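Local coordinates for alanine racemase 1 (Caldanaerobacter subterraneus subsp. tengcongensis MB4, PDB 4Y2W), which belongs to the alanine racemase family, pairing an N-terminal TIM-barrel domain with a C-terminal domain rich in beta strands, at residues H168-S173 / I206-A211. The protein carries 1 engineered substitution. Numbering follows the deposited sequence.
Sequences HFAAAS and IANAAA. With PO4 (phosphate ion), chain C.
Phe169 lays one face of its ring against Ile206: CG1 of Ile206 lies 4.1 Å from the centroid of the Phe169 ring and 17° off its normal, a CH-pi contact. The CB of Phe169 points toward 206-211, and with CG anti to the carbonyl carbon (chi1 -71°) one ring face meets Ile206; the two side chains run roughly perpendicular. CD1 of Ile206 lies over the same face, and its CG2 sits on that side of the plane but beyond the ring outline, 3.9 Å from CZ of Phe169. CB of Ala211 approaches the ring obliquely, 3.4 Å from CE2 of Phe169, while Asn208 OD1 faces the rim of the Phe169 ring, close to the ring plane. Further along the loop, CB of Ala172 meets CB of Ala210 at 3.6 Å, and OG of Ser173 lies 3.8 Å from the same methyl of Ala210.

Asn208, the N-cap of helix 209-214, has CG between its backbone N and carbonyl carbon. From there ND2 gives a weak bond of 3.4 Å to O2 of a phosphate ion, probably from the crystallisation liquor, and Ala209 N sends another weak one to O1. His168 brings NE2 to 3.9 Å from ND2 of Asn208, with ring and amide planes 61° apart.

The contact joins the loop after strand 160-166 to the C-terminal end of the neighbouring parallel strand 203-208, at the TIM-barrel mouth where His168 lines the alanine pocket. No hydrogen bond joins the segments, so apolar contact holds them together, while the helix start could offer an anion its N-terminal dipole.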
loop_
_atom_site.group_PDB
_atom_site.type_symbol
_atom_site.label_atom_id
_atom_site.label_comp_id
_atom_site.label_asym_id
_atom_site.label_seq_id
_atom_site.Cartn_x
_atom_site.Cartn_y
_atom_site.Cartn_z
ATOM N N HIS A 168 -24.412 -10.531 4.998
ATOM C CA HIS A 168 -23.557 -9.509 5.605
ATOM C C HIS A 168 -24.397 -8.311 6.051
ATOM O O HIS A 168 -25.232 -7.819 5.286
ATOM C CB HIS A 168 -22.500 -9.063 4.586
ATOM C CG HIS A 168 -21.282 -8.442 5.197
ATOM N ND1 HIS A 168 -20.146 -9.166 5.488
ATOM C CD2 HIS A 168 -21.014 -7.164 5.554
ATOM C CE1 HIS A 168 -19.234 -8.363 6.010
ATOM N NE2 HIS A 168 -19.737 -7.142 6.061
ATOM N N PHE A 169 -24.174 -7.848 7.283
ATOM C CA PHE A 169 -24.921 -6.709 7.829
ATOM C C PHE A 169 -24.437 -5.395 7.221
ATOM O O PHE A 169 -23.232 -5.166 7.116
ATOM C CB PHE A 169 -24.791 -6.638 9.358
ATOM C CG PHE A 169 -25.538 -7.720 10.089
ATOM C CD1 PHE A 169 -26.915 -7.855 9.944
ATOM C CD2 PHE A 169 -24.872 -8.591 10.941
ATOM C CE1 PHE A 169 -27.606 -8.845 10.622
ATOM C CE2 PHE A 169 -25.560 -9.582 11.623
ATOM C CZ PHE A 169 -26.928 -9.708 11.463
ATOM N N ALA A 170 -25.382 -4.531 6.849
ATOM C CA ALA A 170 -25.067 -3.247 6.219
ATOM C C ALA A 170 -24.739 -2.139 7.218
ATOM O O ALA A 170 -23.953 -1.247 6.905
ATOM C CB ALA A 170 -26.213 -2.807 5.322
ATOM N N ALA A 171 -25.339 -2.186 8.407
ATOM C CA ALA A 171 -25.150 -1.127 9.404
ATOM C C ALA A 171 -25.035 -1.668 10.829
ATOM O O ALA A 171 -25.618 -1.108 11.759
ATOM C CB ALA A 171 -26.282 -0.112 9.307
ATOM N N ALA A 172 -24.270 -2.744 10.998
ATOM C CA ALA A 172 -23.986 -3.290 12.327
ATOM C C ALA A 172 -22.949 -2.433 13.064
ATOM O O ALA A 172 -23.049 -2.237 14.280
ATOM C CB ALA A 172 -23.509 -4.731 12.221
ATOM N N SER A 173 -21.964 -1.922 12.325
ATOM C CA SER A 173 -20.971 -0.989 12.870
ATOM C C SER A 173 -21.603 0.350 13.260
ATOM O O SER A 173 -21.134 1.016 14.185
ATOM C CB SER A 173 -19.852 -0.749 11.852
ATOM O OG SER A 173 -19.169 -1.953 11.547
ATOM N N ILE A 206 -23.650 -14.991 9.496
ATOM C CA ILE A 206 -23.967 -13.627 9.074
ATOM C C ILE A 206 -23.201 -12.537 9.841
ATOM O O ILE A 206 -22.988 -11.444 9.315
ATOM C CB ILE A 206 -25.493 -13.384 9.184
ATOM C CG1 ILE A 206 -25.903 -12.085 8.482
ATOM C CG2 ILE A 206 -25.940 -13.380 10.641
ATOM C CD1 ILE A 206 -27.396 -11.961 8.263
ATOM N N ALA A 207 -22.776 -12.834 11.067
ATOM C CA ALA A 207 -22.208 -11.826 11.957
ATOM C C ALA A 207 -20.730 -11.530 11.690
ATOM O O ALA A 207 -19.891 -12.436 11.700
ATOM C CB ALA A 207 -22.394 -12.258 13.405
ATOM N N ASN A 208 -20.433 -10.252 11.447
ATOM C CA ASN A 208 -19.066 -9.725 11.520
ATOM C C ASN A 208 -18.832 -9.171 12.933
ATOM O O ASN A 208 -19.720 -9.268 13.781
ATOM C CB ASN A 208 -18.830 -8.656 10.441
ATOM C CG ASN A 208 -19.797 -7.481 10.543
ATOM O OD1 ASN A 208 -20.830 -7.559 11.214
ATOM N ND2 ASN A 208 -19.467 -6.385 9.862
ATOM N N ALA A 209 -17.656 -8.601 13.191
ATOM C CA ALA A 209 -17.285 -8.141 14.545
ATOM C C ALA A 209 -18.356 -7.295 15.257
ATOM O O ALA A 209 -18.592 -7.467 16.454
ATOM C CB ALA A 209 -15.965 -7.384 14.499
ATOM N N ALA A 210 -18.998 -6.394 14.521
ATOM C CA ALA A 210 -19.996 -5.494 15.102
ATOM C C ALA A 210 -21.199 -6.252 15.662
ATOM O O ALA A 210 -21.669 -5.962 16.763
ATOM C CB ALA A 210 -20.450 -4.477 14.068
ATOM N N ALA A 211 -21.688 -7.222 14.896
ATOM C CA ALA A 211 -22.828 -8.038 15.307
ATOM C C ALA A 211 -22.432 -9.109 16.326
ATOM O O ALA A 211 -23.262 -9.547 17.119
ATOM C CB ALA A 211 -23.475 -8.680 14.092
HETATM P P PO4 C . -14.938 -7.308 10.201
HETATM O O1 PO4 C . -14.708 -7.555 11.675
HETATM O O2 PO4 C . -16.112 -6.373 10.005
HETATM O O3 PO4 C . -15.229 -8.624 9.514
HETATM O O4 PO4 C . -13.701 -6.678 9.600
#